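PDB 1KS8: endo-b-1,4-glucanase, which probably hydrolyses internal beta-1,4-glucosidic linkages in cellulose and related beta-glucans, as a family 9 glycoside hydrolase of the termite Nasutitermes takasagoensis. Local coordinates for residues Gly50-Ala55 against Lys97-Tyr102; Val59-Pro64 against Tyr114-Gln119. All coordinates share one frame; numbering follows the deposited sequence.

In the fold
The two interactions lie close together, their centres about 10 Å apart, and interleave along the chain: 50-55, 59-64, 97-102, then 114-119. Interaction 1 sets the loop ahead of strand 60-61 against helix 89-106, one of the helices of this (alpha/alpha)6 protein. Interaction 2 pairs strand 60-61 with strand 113-117, the strand that follows that helix. The loop thus packs on the helix, and the strand after the loop pairs with the strand after the helix. The interactions also touch directly: Lys60 NZ bonds to Gly50 O, and Tyr102 reaches Val117. Phe61 lies about 8 Å, side chain to side chain, from Glu412, a predicted active-site residue, which places interaction 2 near the probable catalytic region.

Interaction 1: residues Gly50-Ala55 against Lys97-Tyr102; sequences GGYFDA and KWATDY
Gly51 meets Trp98 and Tyr102 where an irregular loop runs past one face of helix 89-106; the nearest CA atoms, those of Gly51 and Ala99, are 5.0 Å apart. Both glycines suit this path: Gly50 and Gly51 have positive phi, and a side chain on Gly51 would run into the Tyr102 ring. Tyr102 instead lays its CB 3.6 Å from Gly51 CA, while its CD1 comes near Gly50 O. From the helix, Trp98 sends its indole across to the loop, CG anti to the backbone N (chi1 -164°), and NE1 donates to Gly51 O at 2.9 Å. The oxygen lies in the indole plane, but the N-H approaches from above the carbonyl plane and the bond is bent, 134° at the hydrogen. The Tyr52 ring crosses the five-membered ring of Trp98 with planes 45° apart; Trp98 CD1 stands 4.0 Å above the centre of one phenol face. Ala99 CB meets Tyr52 CE2 at 3.8 Å, and the Tyr52 hydroxyl donates to Ala95 O, one turn before Ala99. Arg20 adds a cation-pi contact to Trp98. A water accepts from Gly51 N and donates to Trp98 O. A glycine-rich loop is thus seated on a helix of the (alpha/alpha)6 fold by two direct hydrogen bonds, from an indole N-H and a tyrosine hydroxyl, and by one bridging water, with aromatic side chains packed round these polar links.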
loop_
_atom_site.group_PDB
_atom_site.type_symbol
_atom_site.label_atom_id
_atom_site.label_comp_id
_atom_site.label_asym_id
_atom_site.label_seq_id
_atom_site.Cartn_x
_atom_site.Cartn_y
_atom_site.Cartn_z
ATOM N N GLY A 50 -13.656 4.897 9.380
ATOM C CA GLY A 50 -13.261 4.783 7.990
ATOM C C GLY A 50 -11.849 4.254 7.845
ATOM O O GLY A 50 -11.302 3.647 8.770
ATOM N N GLY A 51 -11.250 4.488 6.684
ATOM C CA GLY A 51 -9.903 4.004 6.448
ATOM C C GLY A 51 -9.883 2.509 6.185
ATOM O O GLY A 51 -10.933 1.868 6.083
ATOM N N TYR A 52 -8.682 1.954 6.081
ATOM C CA TYR A 52 -8.509 0.531 5.817
ATOM C C TYR A 52 -7.934 -0.257 6.982
ATOM O O TYR A 52 -7.043 0.218 7.688
ATOM C CB TYR A 52 -7.548 0.311 4.647
ATOM C CG TYR A 52 -8.055 0.722 3.292
ATOM C CD1 TYR A 52 -9.057 -0.004 2.656
ATOM C CD2 TYR A 52 -7.504 1.813 2.625
ATOM C CE1 TYR A 52 -9.498 0.337 1.388
ATOM C CE2 TYR A 52 -7.938 2.168 1.350
ATOM C CZ TYR A 52 -8.935 1.423 0.740
ATOM O OH TYR A 52 -9.370 1.749 -0.523
ATOM N N PHE A 53 -8.451 -1.465 7.172
ATOM C CA PHE A 53 -7.902 -2.364 8.175
ATOM C C PHE A 53 -6.588 -2.745 7.497
ATOM O O PHE A 53 -6.535 -2.898 6.272
ATOM C CB PHE A 53 -8.801 -3.587 8.349
ATOM C CG PHE A 53 -10.092 -3.290 9.062
ATOM C CD1 PHE A 53 -10.088 -2.635 10.290
ATOM C CD2 PHE A 53 -11.306 -3.705 8.528
ATOM C CE1 PHE A 53 -11.277 -2.402 10.983
ATOM C CE2 PHE A 53 -12.500 -3.478 9.213
ATOM C CZ PHE A 53 -12.484 -2.828 10.441
ATOM N N ASP A 54 -5.528 -2.908 8.276
ATOM C CA ASP A 54 -4.223 -3.185 7.691
ATOM C C ASP A 54 -4.030 -4.479 6.920
ATOM O O ASP A 54 -3.605 -4.464 5.764
ATOM C CB ASP A 54 -3.143 -3.107 8.766
ATOM C CG ASP A 54 -1.753 -3.294 8.197
ATOM O OD1 ASP A 54 -1.322 -2.442 7.391
ATOM O OD2 ASP A 54 -1.095 -4.299 8.544
ATOM N N ALA A 55 -4.340 -5.597 7.562
ATOM C CA ALA A 55 -4.116 -6.889 6.939
ATOM C C ALA A 55 -5.236 -7.866 7.262
ATOM O O ALA A 55 -6.378 -7.642 6.876
ATOM C CB ALA A 55 -2.775 -7.435 7.417
ATOM N N LYS A 97 -9.647 7.523 -2.335
ATOM C CA LYS A 97 -10.425 8.398 -1.468
ATOM C C LYS A 97 -10.807 7.751 -0.141
ATOM O O LYS A 97 -10.939 8.440 0.871
ATOM C CB LYS A 97 -11.681 8.882 -2.205
ATOM C CG LYS A 97 -12.440 9.988 -1.484
ATOM C CD LYS A 97 -13.483 10.615 -2.403
ATOM C CE LYS A 97 -14.139 11.833 -1.767
ATOM N NZ LYS A 97 -14.925 11.491 -0.553
ATOM N N TRP A 98 -10.980 6.434 -0.126
ATOM C CA TRP A 98 -11.340 5.777 1.123
ATOM C C TRP A 98 -10.227 6.006 2.141
ATOM O O TRP A 98 -10.482 6.166 3.332
ATOM C CB TRP A 98 -11.561 4.278 0.914
ATOM C CG TRP A 98 -12.291 3.661 2.061
ATOM C CD1 TRP A 98 -11.747 3.145 3.204
ATOM C CD2 TRP A 98 -13.711 3.594 2.225
ATOM N NE1 TRP A 98 -12.744 2.768 4.073
ATOM C CE2 TRP A 98 -13.959 3.034 3.497
ATOM C CE3 TRP A 98 -14.798 3.959 1.420
ATOM C CZ2 TRP A 98 -15.255 2.829 3.986
ATOM C CZ3 TRP A 98 -16.087 3.757 1.906
ATOM C CH2 TRP A 98 -16.303 3.197 3.177
ATOM N N ALA A 99 -8.989 6.034 1.661
ATOM C CA ALA A 99 -7.852 6.259 2.536
ATOM C C ALA A 99 -7.684 7.739 2.881
ATOM O O ALA A 99 -7.539 8.093 4.046
ATOM C CB ALA A 99 -6.579 5.726 1.883
ATOM N N THR A 100 -7.724 8.607 1.875
ATOM C CA THR A 100 -7.533 10.030 2.137
ATOM C C THR A 100 -8.641 10.678 2.967
ATOM O O THR A 100 -8.374 11.613 3.722
ATOM C CB THR A 100 -7.295 10.821 0.826
ATOM O OG1 THR A 100 -8.382 10.615 -0.081
ATOM C CG2 THR A 100 -5.998 10.352 0.164
ATOM N N ASP A 101 -9.875 10.192 2.849
ATOM C CA ASP A 101 -10.952 10.750 3.666
ATOM C C ASP A 101 -10.587 10.506 5.126
ATOM O O ASP A 101 -10.839 11.342 5.996
ATOM C CB ASP A 101 -12.290 10.068 3.377
ATOM C CG ASP A 101 -12.975 10.614 2.147
ATOM O OD1 ASP A 101 -12.553 11.678 1.645
ATOM O OD2 ASP A 101 -13.950 9.981 1.693
ATOM N N TYR A 102 -9.995 9.346 5.389
ATOM C CA TYR A 102 -9.587 8.989 6.739
ATOM C C TYR A 102 -8.397 9.834 7.193
ATOM O O TYR A 102 -8.372 10.314 8.324
ATOM C CB TYR A 102 -9.235 7.500 6.806
ATOM C CG TYR A 102 -8.615 7.079 8.119
ATOM C CD1 TYR A 102 -9.374 7.021 9.289
ATOM C CD2 TYR A 102 -7.262 6.760 8.194
ATOM C CE1 TYR A 102 -8.797 6.652 10.503
ATOM C CE2 TYR A 102 -6.676 6.394 9.401
ATOM C CZ TYR A 102 -7.447 6.341 10.548
ATOM O OH TYR A 102 -6.868 5.971 11.740
HETATM O O HOH W 1 -12.628 6.346 4.924
#

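Interaction 2: residues Val59-Pro64 against Tyr114-Gln119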
loop_
_atom_site.group_PDB
_atom_site.type_symbol
_atom_site.label_atom_id
_atom_site.label_comp_id
_atom_site.label_asym_id
_atom_site.label_seq_id
_atom_site.Cartn_x
_atom_site.Cartn_y
_atom_site.Cartn_z
ATOM N N VAL A 59 -6.564 -3.547 12.965
ATOM C CA VAL A 59 -5.868 -2.350 13.404
ATOM C C VAL A 59 -5.709 -1.457 12.180
ATOM O O VAL A 59 -5.538 -1.942 11.057
ATOM C CB VAL A 59 -4.444 -2.659 13.933
ATOM C CG1 VAL A 59 -3.733 -1.364 14.299
ATOM C CG2 VAL A 59 -4.513 -3.572 15.137
ATOM N N LYS A 60 -5.793 -0.153 12.398
ATOM C CA LYS A 60 -5.591 0.805 11.329
ATOM C C LYS A 60 -4.190 1.381 11.578
ATOM O O LYS A 60 -3.998 2.254 12.428
ATOM C CB LYS A 60 -6.695 1.872 11.366
ATOM C CG LYS A 60 -8.001 1.334 10.769
ATOM C CD LYS A 60 -9.269 1.865 11.427
ATOM C CE LYS A 60 -9.456 3.357 11.249
ATOM N NZ LYS A 60 -10.861 3.749 11.591
ATOM N N PHE A 61 -3.205 0.824 10.872
ATOM C CA PHE A 61 -1.804 1.245 10.984
ATOM C C PHE A 61 -1.564 2.327 9.935
ATOM O O PHE A 61 -1.491 2.044 8.736
ATOM C CB PHE A 61 -0.869 0.050 10.740
ATOM C CG PHE A 61 -0.726 -0.875 11.928
ATOM C CD1 PHE A 61 -0.111 -0.435 13.098
ATOM C CD2 PHE A 61 -1.167 -2.201 11.863
ATOM C CE1 PHE A 61 0.067 -1.292 14.184
ATOM C CE2 PHE A 61 -0.990 -3.070 12.951
ATOM C CZ PHE A 61 -0.371 -2.609 14.111
ATOM N N GLY A 62 -1.423 3.562 10.400
ATOM C CA GLY A 62 -1.256 4.690 9.500
ATOM C C GLY A 62 -0.090 4.739 8.531
ATOM O O GLY A 62 -0.227 5.281 7.437
ATOM N N PHE A 63 1.054 4.189 8.912
ATOM C CA PHE A 63 2.216 4.240 8.038
ATOM C C PHE A 63 1.977 3.391 6.784
ATOM O O PHE A 63 2.017 3.907 5.667
ATOM C CB PHE A 63 3.462 3.793 8.817
ATOM C CG PHE A 63 4.768 4.145 8.154
ATOM C CD1 PHE A 63 4.870 5.240 7.298
ATOM C CD2 PHE A 63 5.911 3.398 8.419
ATOM C CE1 PHE A 63 6.093 5.584 6.716
ATOM C CE2 PHE A 63 7.137 3.735 7.844
ATOM C CZ PHE A 63 7.226 4.829 6.993
ATOM N N PRO A 64 1.715 2.082 6.943
ATOM C CA PRO A 64 1.484 1.318 5.715
ATOM C C PRO A 64 0.211 1.750 4.985
ATOM O O PRO A 64 0.112 1.582 3.776
ATOM C CB PRO A 64 1.427 -0.132 6.208
ATOM C CG PRO A 64 0.969 -0.003 7.630
ATOM C CD PRO A 64 1.762 1.189 8.114
ATOM N N TYR A 114 -3.301 11.470 13.945
ATOM C CA TYR A 114 -3.513 10.150 14.517
ATOM C C TYR A 114 -2.964 9.099 13.566
ATOM O O TYR A 114 -3.359 9.025 12.400
ATOM C CB TYR A 114 -4.994 9.912 14.815
ATOM C CG TYR A 114 -5.410 10.550 16.117
ATOM C CD1 TYR A 114 -5.705 11.915 16.189
ATOM C CD2 TYR A 114 -5.431 9.807 17.297
ATOM C CE1 TYR A 114 -6.005 12.521 17.413
ATOM C CE2 TYR A 114 -5.728 10.401 18.518
ATOM C CZ TYR A 114 -6.011 11.756 18.569
ATOM O OH TYR A 114 -6.287 12.339 19.784
ATOM N N GLY A 115 -2.033 8.298 14.076
ATOM C CA GLY A 115 -1.401 7.278 13.260
ATOM C C GLY A 115 -1.843 5.854 13.513
ATOM O O GLY A 115 -1.343 4.929 12.869
ATOM N N GLN A 116 -2.771 5.654 14.440
ATOM C CA GLN A 116 -3.231 4.304 14.714
ATOM C C GLN A 116 -4.535 4.265 15.483
ATOM O O GLN A 116 -4.779 5.105 16.347
ATOM C CB GLN A 116 -2.168 3.541 15.515
ATOM C CG GLN A 116 -2.334 2.022 15.511
ATOM C CD GLN A 116 -1.187 1.313 16.214
ATOM O OE1 GLN A 116 -0.017 1.593 15.948
ATOM N NE2 GLN A 116 -1.515 0.385 17.108
ATOM N N VAL A 117 -5.384 3.303 15.138
ATOM C CA VAL A 117 -6.627 3.069 15.864
ATOM C C VAL A 117 -6.637 1.561 16.069
ATOM O O VAL A 117 -6.562 0.786 15.104
ATOM C CB VAL A 117 -7.890 3.488 15.095
ATOM C CG1 VAL A 117 -9.124 3.164 15.942
ATOM C CG2 VAL A 117 -7.848 4.980 14.797
ATOM N N GLY A 118 -6.703 1.158 17.334
ATOM C CA GLY A 118 -6.673 -0.245 17.691
ATOM C C GLY A 118 -5.284 -0.553 18.222
ATOM O O GLY A 118 -4.293 -0.019 17.717
ATOM N N GLN A 119 -5.205 -1.382 19.258
ATOM C CA GLN A 119 -3.914 -1.763 19.819
ATOM C C GLN A 119 -3.567 -3.130 19.253
ATOM O O GLN A 119 -4.436 -3.991 19.140
ATOM C CB GLN A 119 -3.976 -1.859 21.344
ATOM C CG GLN A 119 -2.621 -2.215 21.942
ATOM C CD GLN A 119 -2.717 -2.961 23.256
ATOM O OE1 GLN A 119 -3.455 -3.941 23.376
ATOM N NE2 GLN A 119 -1.952 -2.515 24.247
#
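Val59 enters the contact beside Gln116, Val117 and Gly118, its CG1 3.7 Å from Gly118 O. Swung anti to the backbone N (chi1 177°), the same methyl sits over the centre of one face of the Phe61 ring. Lys60 then forms an antiparallel hydrogen-bonded pair with Val117: Lys60 N donates almost straight to Val117 O at 3.0 Å, and Val117 N returns a longer bond to Lys60 O. That carbonyl also receives a CA-H contact from Gln116. On this face of the sheet the Lys60 and Val117 side chains run side by side, and the lysine bends at chi2 and chi3 before its NZ reaches Asp40 in a salt bridge and the carbonyls of Leu48 and Gly50. Phe61, in a non-hydrogen-bonded pair with Gln116, projects to the other face. There the amide lies alongside the ring, planes 63° apart, with Gln116 OE1 3.4 Å from Phe61 CE1. Gln116 NE2 donates to Gly118 O at 2.9 Å, straight and in plane with the carbonyl, and also bonds to Asp201, which fixes the rotation of the amide. A leucine in place of Gln116 would probably leave Gly118 O and Asp201 without this donor and remove the tie from strand to turn. Gly62 N gives the last bond, to Gly115 O at 2.8 Å, as helix 62-78 begins; a side chain on Gly62 would collide with that oxygen. Strand 113-117 lies between 60-61 and 139-142, where Gly115 and Gln116 form a classic beta bulge opposite Tyr140. Tyr102 of helix 89-106 packs on Lys60 and Val117, while Asp123 and His124 of helix 120-124 touch Val59.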